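Local coordinates for protein plu4264 (Photorhabdus luminescens subsp. laumondii, PDB 4MV2) that is a small metal-binding cupin of unknown function that holds a nickel ion inside its beta-barrel and may be an enzyme, at residues N53-F58 and I105-E110; F48-N53 and S88-I93; W38-P43 and Q97-F102. All coordinates share one frame; numbering follows the deposited sequence. Where two conformers were deposited one is given.

Contact 1: N53-F58 and I105-E110; sequences NEYELF and IWWDKE. With NI (nickel (II) ion), chain C.
Trp-107 holds CG between its backbone N and carbonyl carbon (chi1 66°), which swings the indole back across Tyr-55. Tyr-55 has CG beside its backbone N (chi1 -65°), which carries the phenol off past the five-membered ring and leaves CB over the indole. The two residues form a hydrogen-bonded pair of antiparallel strands 55-58 and 105-107, neighbours in one sheet of the cupin beta-barrel. Tyr-55 CB lies over the face of the five-membered ring, 3.5 Å from its centroid, as a CH-pi contact. The phenol ring is nearly parallel to the indole (11°) but displaced to one side, with little face-to-face overlap. Tyr-55 N donates to Trp-107 O at 2.9 Å, and Trp-107 N donates back to Tyr-55 O. Leu-57 and Ile-105 form a second such pair, and Leu-57 CB meets the indole rim at CZ3. The second subunit covers this side: Asn-31 O of that subunit accepts from Trp-107 NE1, and its Phe-115 and Phe-34 meet the indole edge-to-face.

Glu-56 and Trp-106 are a non-hydrogen-bonded pair facing the other way. The Glu-56 chain is extended and reaches the nickel. Its OE2 is held by Thr-104, which would steady the carboxylate. Past the strand, Asp-108 is the N-cap of the C-terminal helix, with OD1 bonded to Ser-111 N. Its carboxylate runs alongside that of Glu-54, with Glu-54 OE2 and Asp-108 OD2 3.8 Å apart; this closeness is probably unfavourable. On the metal side, Glu-56 OE1 coordinates nickel at 2.1 Å. Water 1, also a nickel ligand, donates to Glu-56 OE2 at 2.7 Å.

Contact 2: F48-N53 and S88-I93; sequences FRHSHN and SEHHVI. With NI (nickel (II) ion), chain C.
His-50, His-52 and His-90 converge on one nickel ion, each through NE2. The bonds from His-50 NE2 and His-52 NE2 to nickel are 2.1 Å, and that from His-90 NE2 is 2.2 Å. Glu-56 and two waters complete the six ligands. The edge of the His-50 ring turns toward the face of His-90, with planes at 65°.

Second-shell bonds hold two of the three rings, those of His-90 and His-52. His-90 ND1 donates to Ser-88 O at 2.9 Å; the oxygen lies in the ring plane, though the donor sits above the carbonyl plane. His-52 ND1 is bonded to Glu-54 O. His-50 and His-90 also form a single antiparallel bridge, with His-90 N to His-50 O at 2.9 Å and a longer return bond.

Farther out, Glu-89 bends at chi2 (-73°) and crosses the arm of Arg-49. Its CB and CG lie over one guanidinium face, while Ser-51 OG donates to Glu-89 OE2 at 3.0 Å from above the carboxylate plane. The salt bridge from Arg-49 NH1 to Glu-89 OE1 is long, 3.7 Å, and no N-H points at the oxygen. Three histidines and one glutamate around a metal are the classic cupin site.

Contact 3: W38-P43 and Q97-F102; sequences WCIVRP and QEDFHF
Cys-39 and Phe-102 meet in the tightly packed part of this contact, between antiparallel strands 38-41 and 100-102 of the cupin barrel. Phe-102 places CG between its backbone N and carbonyl carbon (chi1 67°), which lays the ring across Cys-39. Cys-39 CB sits over the ring face, 3.7 Å from the Phe-102 ring centroid, in a CH-pi contact. Cys-39 SG approaches the same ring obliquely. Val-41 CG2 touches the ring edge at Phe-102 CE1. Leu-19 and Val-92 pack around this apolar side, which faces the barrel interior. Two hydrogen-bonded pairs, Cys-39 with Phe-102 and Val-41 with Phe-100, join the backbones. Cys-39 N donates to Phe-102 O at 2.8 Å.

The other side of the strands is also buried, but it has a polar partner for its histidine. Trp-38 NE1 donates to His-101 ND1 at 3.0 Å. The bond lies in both ring planes, although the planes themselves stand at 87°. Ile-40 runs alongside His-101, with CG1 over the imidazole face.

Beyond the strands the contact is looser and more open to solvent. Pro-43 CG rests 3.4 Å from Gln-97 O, and the side chains of Gln-97 and Glu-98 turn away. Arg-42 NH1 donates to Asp-99 OD1 at 3.1 Å. The oxygen is near the guanidinium plane, but the donor comes from above the carboxylate plane. Arg-42 NE forms a second salt bridge, to Asp-20, so the arginine links strand 19-23 to this end of the pair. Because Trp-38 donates to it, His-101 ND1 must carry a lone pair; any proton on a neutral His-101 would therefore be expected on NE2.

How the contacts relate
Following the chain from the N terminus, the first segment reached is 38-43, on strand 35-41. The chain then runs through 48-53 and, sharing Asn-53, into 53-58. Contact 2 closes first, when 88-93 returns to 48-53. Contact 3 closes next, at 97-102, and contact 2 is nested within its loop. Contact 1 closes last, at 105-110, and crosses both others. Contacts 1 and 3 use opposite ends of strand 100-107, pairing it with 55-62 and 35-41 in one sheet. Contact 2 brings strand 90-94 of the other sheet to the nickel, where contact 1 supplies the glutamate. Val-92 packs on Phe-58, Val-41, Phe-100 and Phe-102 between the sheets.

Contact 1: N53-F58 and I105-E110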
loop_
_atom_site.group_PDB
_atom_site.type_symbol
_atom_site.label_atom_id
_atom_site.label_comp_id
_atom_site.label_asym_id
_atom_site.label_seq_id
_atom_site.Cartn_x
_atom_site.Cartn_y
_atom_site.Cartn_z
ATOM N N ASN A 53 -7.872 0.875 -18.151
ATOM C CA ASN A 53 -6.911 -0.149 -18.567
ATOM C C ASN A 53 -5.906 -0.489 -17.469
ATOM O O ASN A 53 -5.391 -1.600 -17.436
ATOM C CB ASN A 53 -6.096 0.301 -19.804
ATOM C CG ASN A 53 -6.929 0.502 -21.060
ATOM O OD1 ASN A 53 -6.474 1.186 -21.987
ATOM N ND2 ASN A 53 -8.122 -0.097 -21.122
ATOM N N GLU A 54 -5.582 0.465 -16.598
ATOM C CA GLU A 54 -4.529 0.260 -15.628
ATOM C C GLU A 54 -4.964 -0.787 -14.589
ATOM O O GLU A 54 -6.165 -0.855 -14.237
ATOM C CB GLU A 54 -4.226 1.564 -14.855
ATOM C CG GLU A 54 -3.424 2.627 -15.587
ATOM C CD GLU A 54 -4.265 3.560 -16.414
ATOM O OE1 GLU A 54 -5.497 3.372 -16.460
ATOM O OE2 GLU A 54 -3.678 4.484 -17.027
ATOM N N TYR A 55 -4.011 -1.599 -14.128
ATOM C CA TYR A 55 -4.179 -2.496 -12.982
ATOM C C TYR A 55 -4.296 -1.675 -11.718
ATOM O O TYR A 55 -3.718 -0.606 -11.622
ATOM C CB TYR A 55 -2.958 -3.403 -12.821
ATOM C CG TYR A 55 -2.769 -4.365 -13.984
ATOM C CD1 TYR A 55 -2.058 -4.007 -15.113
ATOM C CD2 TYR A 55 -3.336 -5.624 -13.940
ATOM C CE1 TYR A 55 -1.934 -4.900 -16.188
ATOM C CE2 TYR A 55 -3.219 -6.517 -14.967
ATOM C CZ TYR A 55 -2.505 -6.156 -16.097
ATOM O OH TYR A 55 -2.387 -7.049 -17.149
ATOM N N GLU A 56 -5.048 -2.182 -10.753
ATOM C CA GLU A 56 -5.259 -1.468 -9.495
ATOM C C GLU A 56 -5.578 -2.463 -8.390
ATOM O O GLU A 56 -6.237 -3.474 -8.619
ATOM C CB GLU A 56 -6.382 -0.441 -9.670
ATOM C CG GLU A 56 -6.545 0.515 -8.464
ATOM C CD GLU A 56 -7.482 1.658 -8.731
ATOM O OE1 GLU A 56 -8.221 1.618 -9.737
ATOM O OE2 GLU A 56 -7.507 2.584 -7.910
ATOM N N LEU A 57 -5.022 -2.167 -7.203
ATOM C CA LEU A 57 -5.136 -2.902 -5.910
ATOM C C LEU A 57 -5.645 -1.921 -4.836
ATOM O O LEU A 57 -5.120 -0.826 -4.747
ATOM C CB LEU A 57 -3.736 -3.421 -5.428
ATOM C CG LEU A 57 -3.686 -4.151 -4.079
ATOM C CD1 LEU A 57 -4.427 -5.501 -4.304
ATOM C CD2 LEU A 57 -2.253 -4.339 -3.688
ATOM N N PHE A 58 -6.645 -2.300 -4.040
ATOM C CA PHE A 58 -6.980 -1.541 -2.835
ATOM C C PHE A 58 -6.527 -2.358 -1.624
ATOM O O PHE A 58 -6.806 -3.561 -1.515
ATOM C CB PHE A 58 -8.499 -1.361 -2.663
ATOM C CG PHE A 58 -9.201 -0.483 -3.672
ATOM C CD1 PHE A 58 -8.537 0.252 -4.641
ATOM C CD2 PHE A 58 -10.577 -0.394 -3.599
ATOM C CE1 PHE A 58 -9.241 1.037 -5.523
ATOM C CE2 PHE A 58 -11.266 0.401 -4.474
ATOM C CZ PHE A 58 -10.602 1.109 -5.417
ATOM N N ILE A 105 -3.075 1.304 -5.142
ATOM C CA ILE A 105 -1.866 1.209 -5.935
ATOM C C ILE A 105 -2.285 0.814 -7.342
ATOM O O ILE A 105 -3.002 -0.140 -7.520
ATOM C CB ILE A 105 -0.873 0.178 -5.349
ATOM C CG1 ILE A 105 -0.462 0.596 -3.934
ATOM C CG2 ILE A 105 0.332 0.020 -6.270
ATOM C CD1 ILE A 105 0.385 -0.417 -3.223
ATOM N N TRP A 106 -1.798 1.541 -8.342
ATOM C CA TRP A 106 -2.147 1.276 -9.743
ATOM C C TRP A 106 -0.882 1.224 -10.586
ATOM O O TRP A 106 0.127 1.833 -10.249
ATOM C CB TRP A 106 -3.145 2.316 -10.260
ATOM C CG TRP A 106 -2.647 3.711 -10.350
ATOM C CD1 TRP A 106 -2.043 4.286 -11.417
ATOM C CD2 TRP A 106 -2.754 4.736 -9.356
ATOM N NE1 TRP A 106 -1.742 5.577 -11.154
ATOM C CE2 TRP A 106 -2.187 5.893 -9.902
ATOM C CE3 TRP A 106 -3.286 4.789 -8.069
ATOM C CZ2 TRP A 106 -2.117 7.085 -9.209
ATOM C CZ3 TRP A 106 -3.212 5.970 -7.385
ATOM C CH2 TRP A 106 -2.628 7.107 -7.957
ATOM N N TRP A 107 -0.941 0.480 -11.677
ATOM C CA TRP A 107 0.251 0.245 -12.500
ATOM C C TRP A 107 -0.170 -0.254 -13.859
ATOM O O TRP A 107 -1.280 -0.741 -14.047
ATOM C CB TRP A 107 1.239 -0.747 -11.837
ATOM C CG TRP A 107 0.710 -2.144 -11.707
ATOM C CD1 TRP A 107 0.963 -3.199 -12.545
ATOM C CD2 TRP A 107 -0.168 -2.655 -10.671
ATOM N NE1 TRP A 107 0.313 -4.308 -12.113
ATOM C CE2 TRP A 107 -0.386 -4.019 -10.963
ATOM C CE3 TRP A 107 -0.809 -2.090 -9.551
ATOM C CZ2 TRP A 107 -1.224 -4.828 -10.187
ATOM C CZ3 TRP A 107 -1.620 -2.911 -8.773
ATOM C CH2 TRP A 107 -1.833 -4.244 -9.104
ATOM N N ASP A 108 0.760 -0.148 -14.808
ATOM C CA ASP A 108 0.548 -0.655 -16.153
ATOM C C ASP A 108 1.882 -0.796 -16.829
ATOM O O ASP A 108 2.929 -0.612 -16.244
ATOM C CB ASP A 108 -0.464 0.198 -16.928
ATOM C CG ASP A 108 -0.011 1.628 -17.201
ATOM O OD1 ASP A 108 1.018 2.097 -16.725
ATOM O OD2 ASP A 108 -0.747 2.301 -17.968
ATOM N N LYS A 109 1.828 -1.187 -18.092
ATOM C CA LYS A 109 3.066 -1.327 -18.892
ATOM C C LYS A 109 3.832 -0.031 -18.929
ATOM O O LYS A 109 5.058 -0.027 -18.724
ATOM C CB LYS A 109 2.717 -1.754 -20.310
ATOM C CG LYS A 109 2.285 -3.204 -20.390
ATOM C CD LYS A 109 1.817 -3.599 -21.798
ATOM C CE LYS A 109 0.448 -3.007 -22.135
ATOM N NZ LYS A 109 0.117 -3.212 -23.575
ATOM N N GLU A 110 3.134 1.074 -19.164
ATOM C CA GLU A 110 3.781 2.386 -19.226
ATOM C C GLU A 110 4.515 2.717 -17.920
ATOM O O GLU A 110 5.667 3.132 -17.926
ATOM C CB GLU A 110 2.758 3.493 -19.536
ATOM C CG GLU A 110 3.333 4.922 -19.512
ATOM C CD GLU A 110 2.287 6.012 -19.824
ATOM O OE1 GLU A 110 1.284 6.145 -19.086
ATOM O OE2 GLU A 110 2.483 6.743 -20.813
HETATM NI NI NI C . -9.661 3.054 -10.343
HETATM O O HOH W 1 -9.953 3.642 -8.373
HETATM O O HOH W 2 -8.041 4.494 -10.182
#

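Contact 2: F48-N53 and S88-I93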
loop_
_atom_site.group_PDB
_atom_site.type_symbol
_atom_site.label_atom_id
_atom_site.label_comp_id
_atom_site.label_asym_id
_atom_site.label_seq_id
_atom_site.Cartn_x
_atom_site.Cartn_y
_atom_site.Cartn_z
ATOM N N PHE A 48 -16.544 8.310 -6.946
ATOM C CA PHE A 48 -16.921 8.458 -8.353
ATOM C C PHE A 48 -16.638 7.200 -9.146
ATOM O O PHE A 48 -15.561 6.704 -9.133
ATOM C CB PHE A 48 -16.122 9.627 -8.949
ATOM C CG PHE A 48 -16.319 9.813 -10.404
ATOM C CD1 PHE A 48 -17.376 10.567 -10.864
ATOM C CD2 PHE A 48 -15.430 9.253 -11.334
ATOM C CE1 PHE A 48 -17.560 10.762 -12.242
ATOM C CE2 PHE A 48 -15.612 9.443 -12.708
ATOM C CZ PHE A 48 -16.674 10.198 -13.149
ATOM N N ARG A 49 -17.628 6.705 -9.864
ATOM C CA ARG A 49 -17.480 5.425 -10.571
ATOM C C ARG A 49 -16.647 5.604 -11.833
ATOM O O ARG A 49 -16.899 6.535 -12.630
ATOM C CB ARG A 49 -18.880 4.854 -10.864
ATOM C CG ARG A 49 -18.885 3.491 -11.560
ATOM C CD ARG A 49 -20.316 2.932 -11.605
ATOM N NE ARG A 49 -20.481 1.663 -12.347
ATOM C CZ ARG A 49 -20.858 1.543 -13.634
ATOM N NH1 ARG A 49 -21.116 2.612 -14.391
ATOM N NH2 ARG A 49 -20.985 0.334 -14.183
ATOM N N HIS A 50 -15.608 4.773 -12.007
ATOM C CA HIS A 50 -14.868 4.832 -13.271
ATOM C C HIS A 50 -14.321 3.483 -13.631
ATOM O O HIS A 50 -14.457 2.505 -12.870
ATOM C CB HIS A 50 -13.732 5.865 -13.176
ATOM C CG HIS A 50 -12.524 5.445 -12.369
ATOM N ND1 HIS A 50 -11.358 6.188 -12.374
ATOM C CD2 HIS A 50 -12.279 4.377 -11.570
ATOM C CE1 HIS A 50 -10.464 5.617 -11.583
ATOM N NE2 HIS A 50 -10.995 4.513 -11.083
ATOM N N SER A 51 -13.643 3.439 -14.765
ATOM C CA SER A 51 -12.972 2.224 -15.210
ATOM C C SER A 51 -11.741 2.609 -16.003
ATOM O O SER A 51 -11.622 3.751 -16.466
ATOM C CB SER A 51 -13.904 1.378 -16.085
ATOM O OG SER A 51 -14.167 1.999 -17.334
ATOM N N HIS A 52 -10.808 1.675 -16.134
ATOM C CA HIS A 52 -9.549 1.975 -16.810
ATOM C C HIS A 52 -8.758 0.722 -17.163
ATOM O O HIS A 52 -8.931 -0.332 -16.548
ATOM C CB HIS A 52 -8.687 2.898 -15.946
ATOM C CG HIS A 52 -8.712 2.562 -14.479
ATOM N ND1 HIS A 52 -8.113 1.432 -13.960
ATOM C CD2 HIS A 52 -9.266 3.212 -13.423
ATOM C CE1 HIS A 52 -8.304 1.394 -12.648
ATOM N NE2 HIS A 52 -8.997 2.469 -12.298
ATOM N N ASN A 53 -7.872 0.875 -18.151
ATOM C CA ASN A 53 -6.911 -0.149 -18.567
ATOM C C ASN A 53 -5.906 -0.489 -17.469
ATOM O O ASN A 53 -5.391 -1.600 -17.436
ATOM C CB ASN A 53 -6.096 0.301 -19.804
ATOM C CG ASN A 53 -6.929 0.502 -21.060
ATOM O OD1 ASN A 53 -6.474 1.186 -21.987
ATOM N ND2 ASN A 53 -8.122 -0.097 -21.122
ATOM N N SER A 88 -13.004 -2.767 -15.384
ATOM C CA SER A 88 -14.250 -2.886 -14.623
ATOM C C SER A 88 -14.635 -1.517 -14.086
ATOM O O SER A 88 -13.759 -0.731 -13.721
ATOM C CB SER A 88 -14.065 -3.841 -13.455
ATOM O OG SER A 88 -13.157 -3.331 -12.474
ATOM N N GLU A 89 -15.935 -1.255 -14.007
ATOM C CA GLU A 89 -16.458 -0.078 -13.337
ATOM C C GLU A 89 -16.439 -0.308 -11.845
ATOM O O GLU A 89 -16.898 -1.334 -11.354
ATOM C CB GLU A 89 -17.880 0.224 -13.788
ATOM C CG GLU A 89 -18.020 0.489 -15.286
ATOM C CD GLU A 89 -17.475 1.858 -15.748
ATOM O OE1 GLU A 89 -17.430 2.810 -14.926
ATOM O OE2 GLU A 89 -17.124 1.976 -16.959
ATOM N N HIS A 90 -15.900 0.654 -11.119
ATOM C CA HIS A 90 -15.749 0.490 -9.693
ATOM C C HIS A 90 -15.941 1.766 -8.988
ATOM O O HIS A 90 -15.562 2.826 -9.509
ATOM C CB HIS A 90 -14.370 -0.098 -9.306
ATOM C CG HIS A 90 -13.176 0.580 -9.942
ATOM N ND1 HIS A 90 -12.841 0.408 -11.272
ATOM C CD2 HIS A 90 -12.203 1.368 -9.410
ATOM C CE1 HIS A 90 -11.741 1.093 -11.540
ATOM N NE2 HIS A 90 -11.322 1.675 -10.428
ATOM N N HIS A 91 -16.569 1.661 -7.821
ATOM C CA HIS A 91 -16.590 2.745 -6.831
ATOM C C HIS A 91 -16.801 2.190 -5.401
ATOM O O HIS A 91 -17.015 0.976 -5.198
ATOM C CB HIS A 91 -17.637 3.820 -7.210
ATOM C CG HIS A 91 -19.075 3.445 -6.990
ATOM N ND1 HIS A 91 -19.800 2.659 -7.871
ATOM C CD2 HIS A 91 -19.945 3.828 -6.027
ATOM C CE1 HIS A 91 -21.049 2.581 -7.457
ATOM N NE2 HIS A 91 -21.159 3.257 -6.325
ATOM N N VAL A 92 -16.709 3.095 -4.439
ATOM C CA VAL A 92 -16.714 2.767 -3.029
ATOM C C VAL A 92 -17.908 3.439 -2.371
ATOM O O VAL A 92 -18.154 4.618 -2.589
ATOM C CB VAL A 92 -15.419 3.245 -2.375
ATOM C CG1 VAL A 92 -15.357 2.817 -0.917
ATOM C CG2 VAL A 92 -14.202 2.674 -3.131
ATOM N N ILE A 93 -18.651 2.664 -1.588
ATOM C CA ILE A 93 -19.859 3.141 -0.908
ATOM C C ILE A 93 -19.649 3.046 0.568
ATOM O O ILE A 93 -19.447 1.959 1.104
ATOM C CB ILE A 93 -21.100 2.284 -1.306
ATOM C CG1 ILE A 93 -21.338 2.357 -2.813
ATOM C CG2 ILE A 93 -22.338 2.721 -0.494
ATOM C CD1 ILE A 93 -22.192 1.201 -3.335
HETATM NI NI NI C . -9.661 3.054 -10.343
HETATM O O HOH W 3 -19.130 0.518 -9.657
HETATM O O HOH W 4 -11.002 -0.430 -14.238
HETATM O O HOH W 1 -9.953 3.642 -8.373
HETATM O O HOH W 2 -8.041 4.494 -10.182
#

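Contact 3: W38-P43 and Q97-F102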
loop_
_atom_site.group_PDB
_atom_site.type_symbol
_atom_site.label_atom_id
_atom_site.label_comp_id
_atom_site.label_asym_id
_atom_site.label_seq_id
_atom_site.Cartn_x
_atom_site.Cartn_y
_atom_site.Cartn_z
ATOM N N TRP A 38 -3.461 7.430 -0.689
ATOM C CA TRP A 38 -4.280 7.190 0.503
ATOM C C TRP A 38 -5.619 7.896 0.270
ATOM O O TRP A 38 -5.651 9.106 0.032
ATOM C CB TRP A 38 -3.618 7.770 1.762
ATOM C CG TRP A 38 -4.291 7.402 3.061
ATOM C CD1 TRP A 38 -5.575 7.719 3.465
ATOM C CD2 TRP A 38 -3.715 6.660 4.129
ATOM N NE1 TRP A 38 -5.799 7.221 4.717
ATOM C CE2 TRP A 38 -4.685 6.554 5.139
ATOM C CE3 TRP A 38 -2.465 6.069 4.322
ATOM C CZ2 TRP A 38 -4.440 5.905 6.334
ATOM C CZ3 TRP A 38 -2.216 5.415 5.484
ATOM C CH2 TRP A 38 -3.194 5.340 6.499
ATOM N N CYS A 39 -6.718 7.155 0.396
ATOM C CA CYS A 39 -8.046 7.666 0.087
ATOM C C CYS A 39 -8.978 7.503 1.275
ATOM O O CYS A 39 -8.950 6.499 1.983
ATOM C CB CYS A 39 -8.627 6.858 -1.064
ATOM S SG CYS A 39 -7.684 6.994 -2.607
ATOM N N ILE A 40 -9.817 8.506 1.448
ATOM C CA ILE A 40 -10.855 8.493 2.471
ATOM C C ILE A 40 -12.180 8.790 1.833
ATOM O O ILE A 40 -12.371 9.819 1.166
ATOM C CB ILE A 40 -10.624 9.512 3.615
ATOM C CG1 ILE A 40 -9.263 9.337 4.264
ATOM C CG2 ILE A 40 -11.750 9.336 4.647
ATOM C CD1 ILE A 40 -8.933 10.441 5.271
ATOM N N VAL A 41 -13.097 7.846 2.009
ATOM C CA VAL A 41 -14.507 8.049 1.637
ATOM C C VAL A 41 -15.214 8.468 2.914
ATOM O O VAL A 41 -15.276 7.710 3.880
ATOM C CB VAL A 41 -15.140 6.828 0.961
ATOM C CG1 VAL A 41 -16.593 7.153 0.556
ATOM C CG2 VAL A 41 -14.343 6.394 -0.268
ATOM N N ARG A 42 -15.720 9.690 2.924
ATOM C CA ARG A 42 -16.266 10.293 4.135
ATOM C C ARG A 42 -17.574 9.607 4.524
ATOM O O ARG A 42 -18.210 8.940 3.709
ATOM C CB ARG A 42 -16.444 11.786 3.898
ATOM C CG ARG A 42 -15.131 12.507 3.639
ATOM C CD ARG A 42 -14.180 12.395 4.806
ATOM N NE ARG A 42 -12.930 13.113 4.573
ATOM C CZ ARG A 42 -11.934 13.155 5.433
ATOM N NH1 ARG A 42 -12.016 12.506 6.584
ATOM N NH2 ARG A 42 -10.823 13.838 5.135
ATOM N N PRO A 43 -17.976 9.747 5.793
ATOM C CA PRO A 43 -19.200 9.067 6.251
ATOM C C PRO A 43 -20.408 9.388 5.377
ATOM O O PRO A 43 -20.610 10.542 5.005
ATOM C CB PRO A 43 -19.376 9.634 7.663
ATOM C CG PRO A 43 -17.972 9.890 8.111
ATOM C CD PRO A 43 -17.320 10.468 6.907
ATOM N N GLN A 97 -21.031 5.720 9.682
ATOM C CA GLN A 97 -20.788 6.969 10.363
ATOM C C GLN A 97 -19.356 7.359 10.487
ATOM O O GLN A 97 -19.082 8.449 10.946
ATOM C CB GLN A 97 -21.378 6.844 11.785
ATOM C CG GLN A 97 -22.863 6.717 11.816
ATOM C CD GLN A 97 -23.487 8.061 11.611
ATOM O OE1 GLN A 97 -23.249 8.987 12.388
ATOM N NE2 GLN A 97 -24.231 8.202 10.555
ATOM N N GLU A 98 -18.455 6.451 10.118
ATOM C CA GLU A 98 -17.015 6.655 10.311
ATOM C C GLU A 98 -16.320 6.688 8.953
ATOM O O GLU A 98 -16.727 5.990 8.015
ATOM C CB GLU A 98 -16.437 5.479 11.106
ATOM C CG GLU A 98 -17.092 5.170 12.448
ATOM C CD GLU A 98 -18.408 4.369 12.366
ATOM O OE1 GLU A 98 -18.742 3.700 11.342
ATOM O OE2 GLU A 98 -19.106 4.404 13.382
ATOM N N ASP A 99 -15.255 7.472 8.852
ATOM C CA ASP A 99 -14.415 7.507 7.675
ATOM C C ASP A 99 -14.002 6.112 7.229
ATOM O O ASP A 99 -13.685 5.263 8.034
ATOM C CB ASP A 99 -13.106 8.245 8.030
ATOM C CG ASP A 99 -13.221 9.735 8.151
ATOM O OD1 ASP A 99 -14.060 10.374 7.497
ATOM O OD2 ASP A 99 -12.373 10.304 8.887
ATOM N N PHE A 100 -13.968 5.910 5.923
ATOM C CA PHE A 100 -13.465 4.684 5.320
ATOM C C PHE A 100 -12.153 4.992 4.629
ATOM O O PHE A 100 -12.101 5.841 3.750
ATOM C CB PHE A 100 -14.434 4.100 4.310
ATOM C CG PHE A 100 -13.905 2.880 3.631
ATOM C CD1 PHE A 100 -13.800 1.687 4.340
ATOM C CD2 PHE A 100 -13.465 2.903 2.309
ATOM C CE1 PHE A 100 -13.326 0.548 3.743
ATOM C CE2 PHE A 100 -12.987 1.741 1.726
ATOM C CZ PHE A 100 -12.913 0.595 2.446
ATOM N N HIS A 101 -11.075 4.349 5.086
ATOM C CA HIS A 101 -9.746 4.580 4.557
ATOM C C HIS A 101 -9.259 3.377 3.763
ATOM O O HIS A 101 -9.378 2.227 4.214
ATOM C CB HIS A 101 -8.723 4.762 5.684
ATOM C CG HIS A 101 -8.946 5.919 6.589
ATOM N ND1 HIS A 101 -8.066 6.974 6.624
ATOM C CD2 HIS A 101 -9.895 6.168 7.533
ATOM C CE1 HIS A 101 -8.459 7.823 7.552
ATOM N NE2 HIS A 101 -9.554 7.344 8.133
ATOM N N PHE A 102 -8.622 3.645 2.628
ATOM C CA PHE A 102 -7.947 2.581 1.874
ATOM C C PHE A 102 -6.789 3.196 1.118
ATOM O O PHE A 102 -6.789 4.397 0.851
ATOM C CB PHE A 102 -8.935 1.853 0.924
ATOM C CG PHE A 102 -9.472 2.683 -0.203
ATOM C CD1 PHE A 102 -10.542 3.531 -0.021
ATOM C CD2 PHE A 102 -8.963 2.532 -1.486
ATOM C CE1 PHE A 102 -11.055 4.248 -1.079
ATOM C CE2 PHE A 102 -9.468 3.255 -2.508
ATOM C CZ PHE A 102 -10.528 4.104 -2.299
#